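PDB 6BIO: clan CA, family C40, NlpC/P60 superfamily cysteine peptidase from Trichomonas vaginalis, which probably acts as a cysteine peptidase of the NlpC/P60 class that hydrolyses bacterial peptidoglycan. Local coordinates for residues Asn44-Ile56 against Gln187-Arg199. Sequence-based numbering, arbitrary orientation.
Sequences NCYWLYFDYYVHI and QWAYNRLDIFMHR
Tyr53 and Arg192 illustrate how an arginine can be held flat between rings while its edge is spent on hydrogen bonds. The guanidinium lies over the Tyr53 face, centres 3.6 Å apart and planes only 3° from parallel, a cation-pi stack; Trp188 NE1 sits over its opposite face. Both terminal nitrogens, NH1 and NH2, converge end-on on the backbone oxygen of Asp51, and NH2 adds a salt bridge to Asp51 OD2 at 2.9 Å, with the carboxylate turned nearly perpendicular to the guanidinium. A bend at chi2 (-59°) folds the arginine back over the indole. Though firmly bonded, this trio lies on the more open side; the tight, buried part is Tyr52, Asn191 and Gln187. Asn191 OD1 takes the N-H of Tyr53 along an almost straight 2.9 Å bond on a lone pair, and ND2 donates to Tyr53 O. Tyr52 packs one face on Asn191 and its OH donates to Gln187 OE1 at 2.6 Å, while Gln187 NE2 binds Met197 O. The contact joins the type II turn between strands 46-49 and 53-60, in the N-terminal beta region, to the end of helix 182-191 in the NlpC/P60 domain, where Asp194 closes a Schellman motif. His55 NE2 donates to Asp194 OD2 at 2.7 Å; of the bacterial SH3 domain, Asp119 accepts from His55 ND1 and Asn121 donates to Asp194 OD2. Towards 198-199, partly exposed side chains meet buried tyrosines without direct hydrogen bonds: Tyr46 meets Phe196 and His198 obliquely, its CZ 3.9 Å from Phe196 CZ, and Arg199, salt-bridged to Asp181, offers the Tyr49 face at most a weak attraction.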
loop_
_atom_site.group_PDB
_atom_site.type_symbol
_atom_site.label_atom_id
_atom_site.label_comp_id
_atom_site.label_asym_id
_atom_site.label_seq_id
_atom_site.Cartn_x
_atom_site.Cartn_y
_atom_site.Cartn_z
ATOM N N ASN A 44 5.243 20.873 -5.252
ATOM C CA ASN A 44 5.141 19.540 -4.677
ATOM C C ASN A 44 4.570 18.588 -5.719
ATOM O O ASN A 44 3.744 18.970 -6.555
ATOM C CB ASN A 44 4.268 19.532 -3.431
ATOM C CG ASN A 44 2.867 20.027 -3.676
ATOM O OD1 ASN A 44 2.645 21.196 -4.035
ATOM N ND2 ASN A 44 1.894 19.156 -3.447
ATOM N N CYS A 45 5.040 17.343 -5.688
ATOM C CA CYS A 45 4.576 16.370 -6.677
ATOM C C CYS A 45 3.148 15.912 -6.408
ATOM O O CYS A 45 2.420 15.594 -7.352
ATOM C CB CYS A 45 5.536 15.185 -6.797
ATOM S SG CYS A 45 6.026 14.374 -5.242
ATOM N N TYR A 46 2.772 15.832 -5.136
ATOM C CA TYR A 46 1.458 15.422 -4.662
ATOM C C TYR A 46 1.515 15.600 -3.140
ATOM O O TYR A 46 2.382 16.310 -2.635
ATOM C CB TYR A 46 1.097 13.987 -5.138
ATOM C CG TYR A 46 2.199 12.941 -5.029
ATOM C CD1 TYR A 46 2.638 12.468 -3.793
ATOM C CD2 TYR A 46 2.813 12.442 -6.189
ATOM C CE1 TYR A 46 3.632 11.507 -3.726
ATOM C CE2 TYR A 46 3.826 11.497 -6.119
ATOM C CZ TYR A 46 4.248 11.050 -4.886
ATOM O OH TYR A 46 5.254 10.123 -4.704
ATOM N N TRP A 47 0.605 14.957 -2.413
ATOM C CA TRP A 47 0.594 14.906 -0.971
ATOM C C TRP A 47 0.523 13.454 -0.534
ATOM O O TRP A 47 0.149 12.567 -1.293
ATOM C CB TRP A 47 -0.651 15.601 -0.412
ATOM C CG TRP A 47 -0.719 17.095 -0.616
ATOM C CD1 TRP A 47 -0.527 18.052 0.356
ATOM C CD2 TRP A 47 -1.041 17.820 -1.806
ATOM N NE1 TRP A 47 -0.720 19.314 -0.150
ATOM C CE2 TRP A 47 -1.036 19.209 -1.476
ATOM C CE3 TRP A 47 -1.348 17.446 -3.112
ATOM C CZ2 TRP A 47 -1.303 20.215 -2.428
ATOM C CZ3 TRP A 47 -1.627 18.457 -4.055
ATOM C CH2 TRP A 47 -1.593 19.814 -3.701
ATOM N N LEU A 48 0.883 13.219 0.723
ATOM C CA LEU A 48 0.547 11.968 1.389
ATOM C C LEU A 48 -0.322 12.277 2.602
ATOM O O LEU A 48 -0.428 13.433 3.007
ATOM C CB LEU A 48 1.782 11.149 1.786
ATOM C CG LEU A 48 2.595 10.614 0.624
ATOM C CD1 LEU A 48 3.837 9.921 1.163
ATOM C CD2 LEU A 48 1.787 9.705 -0.281
ATOM N N TYR A 49 -0.976 11.238 3.155
ATOM C CA TYR A 49 -2.150 11.436 4.013
ATOM C C TYR A 49 -2.056 10.697 5.346
ATOM O O TYR A 49 -1.391 9.668 5.474
ATOM C CB TYR A 49 -3.438 11.064 3.250
ATOM C CG TYR A 49 -3.591 11.916 2.027
ATOM C CD1 TYR A 49 -4.031 13.220 2.125
ATOM C CD2 TYR A 49 -3.159 11.466 0.784
ATOM C CE1 TYR A 49 -4.145 14.032 1.019
ATOM C CE2 TYR A 49 -3.218 12.267 -0.308
ATOM C CZ TYR A 49 -3.711 13.558 -0.204
ATOM O OH TYR A 49 -3.782 14.377 -1.322
ATOM N N PHE A 50 -2.790 11.239 6.314
ATOM C CA PHE A 50 -2.847 10.694 7.657
ATOM C C PHE A 50 -3.123 9.199 7.646
ATOM O O PHE A 50 -4.005 8.716 6.928
ATOM C CB PHE A 50 -3.969 11.422 8.399
ATOM C CG PHE A 50 -4.195 10.919 9.786
ATOM C CD1 PHE A 50 -3.267 11.131 10.792
ATOM C CD2 PHE A 50 -5.317 10.170 10.047
ATOM C CE1 PHE A 50 -3.505 10.599 12.038
ATOM C CE2 PHE A 50 -5.572 9.672 11.336
ATOM C CZ PHE A 50 -4.661 9.865 12.308
ATOM N N ASP A 51 -2.362 8.454 8.454
ATOM C CA ASP A 51 -2.540 7.029 8.695
ATOM C C ASP A 51 -2.131 6.150 7.525
ATOM O O ASP A 51 -2.358 4.953 7.582
ATOM C CB ASP A 51 -3.939 6.705 9.209
ATOM C CG ASP A 51 -4.012 5.410 9.991
ATOM O OD1 ASP A 51 -3.166 5.200 10.879
ATOM O OD2 ASP A 51 -4.947 4.626 9.767
ATOM N N TYR A 52 -1.496 6.718 6.497
ATOM C CA TYR A 52 -0.826 5.901 5.502
ATOM C C TYR A 52 0.430 5.285 6.105
ATOM O O TYR A 52 1.086 5.868 6.968
ATOM C CB TYR A 52 -0.446 6.752 4.278
ATOM C CG TYR A 52 -1.563 7.023 3.263
ATOM C CD1 TYR A 52 -2.906 6.809 3.575
ATOM C CD2 TYR A 52 -1.260 7.489 1.982
ATOM C CE1 TYR A 52 -3.895 7.062 2.654
ATOM C CE2 TYR A 52 -2.255 7.734 1.069
ATOM C CZ TYR A 52 -3.567 7.519 1.397
ATOM O OH TYR A 52 -4.554 7.768 0.481
ATOM N N TYR A 53 0.772 4.102 5.600
ATOM C CA TYR A 53 1.993 3.400 5.973
ATOM C C TYR A 53 3.034 3.537 4.858
ATOM O O TYR A 53 2.710 3.469 3.666
ATOM C CB TYR A 53 1.685 1.921 6.248
ATOM C CG TYR A 53 0.639 1.637 7.304
ATOM C CD1 TYR A 53 0.302 2.546 8.265
ATOM C CD2 TYR A 53 -0.005 0.426 7.294
ATOM C CE1 TYR A 53 -0.668 2.244 9.220
ATOM C CE2 TYR A 53 -0.946 0.092 8.258
ATOM C CZ TYR A 53 -1.271 1.013 9.204
ATOM O OH TYR A 53 -2.228 0.685 10.157
ATOM N N VAL A 54 4.292 3.691 5.270
ATOM C CA VAL A 54 5.405 3.834 4.340
ATOM C C VAL A 54 6.588 3.032 4.864
ATOM O O VAL A 54 6.664 2.696 6.046
ATOM C CB VAL A 54 5.820 5.310 4.129
ATOM C CG1 VAL A 54 4.655 6.102 3.624
ATOM C CG2 VAL A 54 6.397 5.897 5.399
ATOM N N HIS A 55 7.569 2.831 3.973
ATOM C CA HIS A 55 8.910 2.533 4.390
ATOM C C HIS A 55 9.704 3.833 4.428
ATOM O O HIS A 55 9.485 4.741 3.619
ATOM C CB HIS A 55 9.642 1.614 3.410
ATOM C CG HIS A 55 8.885 0.375 3.028
ATOM N ND1 HIS A 55 9.094 -0.871 3.590
ATOM C CD2 HIS A 55 7.931 0.207 2.094
ATOM C CE1 HIS A 55 8.268 -1.739 3.033
ATOM N NE2 HIS A 55 7.574 -1.117 2.099
ATOM N N ILE A 56 10.635 3.924 5.364
ATOM C CA ILE A 56 11.515 5.087 5.507
ATOM C C ILE A 56 12.899 4.685 5.055
ATOM O O ILE A 56 13.507 3.803 5.658
ATOM C CB ILE A 56 11.520 5.647 6.940
ATOM C CG1 ILE A 56 10.097 5.995 7.392
ATOM C CG2 ILE A 56 12.477 6.794 7.039
ATOM C CD1 ILE A 56 10.023 6.245 8.873
ATOM N N GLN A 187 -6.745 4.807 -3.140
ATOM C CA GLN A 187 -5.341 4.977 -2.784
ATOM C C GLN A 187 -5.063 4.371 -1.416
ATOM O O GLN A 187 -4.040 3.704 -1.223
ATOM C CB GLN A 187 -4.949 6.443 -2.834
ATOM C CG GLN A 187 -3.451 6.661 -2.603
ATOM C CD GLN A 187 -3.062 8.111 -2.514
ATOM O OE1 GLN A 187 -3.595 8.877 -1.702
ATOM N NE2 GLN A 187 -2.102 8.508 -3.323
ATOM N N TRP A 188 -5.982 4.568 -0.466
ATOM C CA TRP A 188 -5.835 3.986 0.859
ATOM C C TRP A 188 -5.730 2.463 0.773
ATOM O O TRP A 188 -4.892 1.829 1.434
ATOM C CB TRP A 188 -7.026 4.419 1.740
ATOM C CG TRP A 188 -7.064 3.603 3.010
ATOM C CD1 TRP A 188 -6.339 3.791 4.125
ATOM C CD2 TRP A 188 -7.787 2.380 3.200
ATOM N NE1 TRP A 188 -6.562 2.754 5.011
ATOM C CE2 TRP A 188 -7.437 1.875 4.462
ATOM C CE3 TRP A 188 -8.705 1.670 2.426
ATOM C CZ2 TRP A 188 -7.980 0.691 4.961
ATOM C CZ3 TRP A 188 -9.220 0.505 2.932
ATOM C CH2 TRP A 188 -8.832 0.016 4.174
ATOM N N ALA A 189 -6.648 1.832 0.040
ATOM C CA ALA A 189 -6.679 0.373 0.020
ATOM C C ALA A 189 -5.346 -0.166 -0.484
ATOM O O ALA A 189 -4.785 -1.122 0.062
ATOM C CB ALA A 189 -7.834 -0.131 -0.845
ATOM N N TYR A 190 -4.828 0.422 -1.571
ATOM C CA TYR A 190 -3.547 -0.045 -2.088
ATOM C C TYR A 190 -2.373 0.333 -1.187
ATOM O O TYR A 190 -1.392 -0.424 -1.100
ATOM C CB TYR A 190 -3.378 0.355 -3.575
ATOM C CG TYR A 190 -4.076 -0.673 -4.451
ATOM C CD1 TYR A 190 -3.432 -1.855 -4.727
ATOM C CD2 TYR A 190 -5.355 -0.488 -4.942
ATOM C CE1 TYR A 190 -4.039 -2.836 -5.443
ATOM C CE2 TYR A 190 -5.982 -1.483 -5.666
ATOM C CZ TYR A 190 -5.299 -2.645 -5.951
ATOM O OH TYR A 190 -5.881 -3.667 -6.666
ATOM N N ASN A 191 -2.483 1.423 -0.427
ATOM C CA ASN A 191 -1.461 1.746 0.566
ATOM C C ASN A 191 -1.296 0.582 1.533
ATOM O O ASN A 191 -0.176 0.238 1.917
ATOM C CB ASN A 191 -1.835 3.006 1.340
ATOM C CG ASN A 191 -0.802 3.301 2.411
ATOM O OD1 ASN A 191 -0.974 2.982 3.590
ATOM N ND2 ASN A 191 0.312 3.863 1.997
ATOM N N ARG A 192 -2.402 -0.047 1.934
ATOM C CA ARG A 192 -2.345 -1.168 2.864
ATOM C C ARG A 192 -1.753 -2.435 2.268
ATOM O O ARG A 192 -1.439 -3.378 3.016
ATOM C CB ARG A 192 -3.744 -1.409 3.383
ATOM C CG ARG A 192 -4.268 -0.329 4.345
ATOM C CD ARG A 192 -3.414 -0.183 5.558
ATOM N NE ARG A 192 -3.965 0.676 6.590
ATOM C CZ ARG A 192 -3.595 1.919 6.835
ATOM N NH1 ARG A 192 -2.744 2.540 6.067
ATOM N NH2 ARG A 192 -4.096 2.550 7.880
ATOM N N LEU A 193 -1.537 -2.470 0.956
ATOM C CA LEU A 193 -0.829 -3.536 0.253
ATOM C C LEU A 193 0.541 -3.083 -0.223
ATOM O O LEU A 193 1.204 -3.788 -1.002
ATOM C CB LEU A 193 -1.675 -3.997 -0.942
ATOM C CG LEU A 193 -3.047 -4.555 -0.518
ATOM C CD1 LEU A 193 -3.917 -4.822 -1.727
ATOM C CD2 LEU A 193 -2.935 -5.844 0.324
ATOM N N ASP A 194 0.998 -1.923 0.242
ATOM C CA ASP A 194 2.315 -1.407 -0.124
ATOM C C ASP A 194 2.433 -1.231 -1.633
ATOM O O ASP A 194 3.492 -1.468 -2.213
ATOM C CB ASP A 194 3.442 -2.270 0.446
ATOM C CG ASP A 194 4.819 -1.598 0.436
ATOM O OD1 ASP A 194 4.915 -0.358 0.427
ATOM O OD2 ASP A 194 5.786 -2.401 0.483
ATOM N N ILE A 195 1.352 -0.730 -2.242
ATOM C CA ILE A 195 1.311 -0.476 -3.675
ATOM C C ILE A 195 0.876 0.980 -3.827
ATOM O O ILE A 195 -0.146 1.385 -3.265
ATOM C CB ILE A 195 0.323 -1.427 -4.381
ATOM C CG1 ILE A 195 0.870 -2.839 -4.314
ATOM C CG2 ILE A 195 0.073 -0.951 -5.818
ATOM C CD1 ILE A 195 -0.209 -3.871 -4.678
ATOM N N PHE A 196 1.630 1.764 -4.595
ATOM C CA PHE A 196 1.273 3.162 -4.802
ATOM C C PHE A 196 0.350 3.350 -5.981
ATOM O O PHE A 196 0.611 2.866 -7.087
ATOM C CB PHE A 196 2.526 3.978 -5.075
ATOM C CG PHE A 196 2.249 5.448 -5.177
ATOM C CD1 PHE A 196 2.070 6.218 -4.047
ATOM C CD2 PHE A 196 2.155 6.073 -6.417
ATOM C CE1 PHE A 196 1.803 7.566 -4.130
ATOM C CE2 PHE A 196 1.866 7.430 -6.495
ATOM C CZ PHE A 196 1.695 8.176 -5.340
ATOM N N MET A 197 -0.682 4.130 -5.773
ATOM C CA MET A 197 -1.355 4.786 -6.882
ATOM C C MET A 197 -1.496 6.240 -6.501
ATOM O O MET A 197 -1.451 6.582 -5.319
ATOM C CB MET A 197 -2.688 4.214 -7.279
ATOM C CG MET A 197 -3.722 4.284 -6.222
ATOM S SD MET A 197 -5.432 3.784 -6.742
ATOM C CE MET A 197 -5.160 2.107 -7.154
ATOM N N HIS A 198 -1.722 7.091 -7.511
ATOM C CA HIS A 198 -1.918 8.508 -7.284
ATOM C C HIS A 198 -3.266 8.757 -6.629
ATOM O O HIS A 198 -4.094 7.856 -6.458
ATOM C CB HIS A 198 -1.753 9.274 -8.601
ATOM C CG HIS A 198 -0.320 9.415 -9.007
ATOM N ND1 HIS A 198 0.542 10.305 -8.398
ATOM C CD2 HIS A 198 0.423 8.726 -9.914
ATOM C CE1 HIS A 198 1.742 10.179 -8.928
ATOM N NE2 HIS A 198 1.699 9.238 -9.851
ATOM N N ARG A 199 -3.462 9.994 -6.214
ATOM C CA ARG A 199 -4.562 10.332 -5.322
ATOM C C ARG A 199 -5.885 10.604 -6.014
ATOM O O ARG A 199 -6.933 10.345 -5.397
ATOM C CB ARG A 199 -4.154 11.527 -4.461
ATOM C CG ARG A 199 -5.218 12.102 -3.544
ATOM C CD ARG A 199 -5.738 11.077 -2.543
ATOM N NE ARG A 199 -6.738 11.639 -1.631
ATOM C CZ ARG A 199 -8.021 11.767 -1.918
ATOM N NH1 ARG A 199 -8.459 11.509 -3.134
ATOM N NH2 ARG A 199 -8.819 12.250 -0.995
HETATM O O HOH W 1 -0.874 11.226 -3.503
HETATM O O HOH W 2 3.841 0.940 2.708
#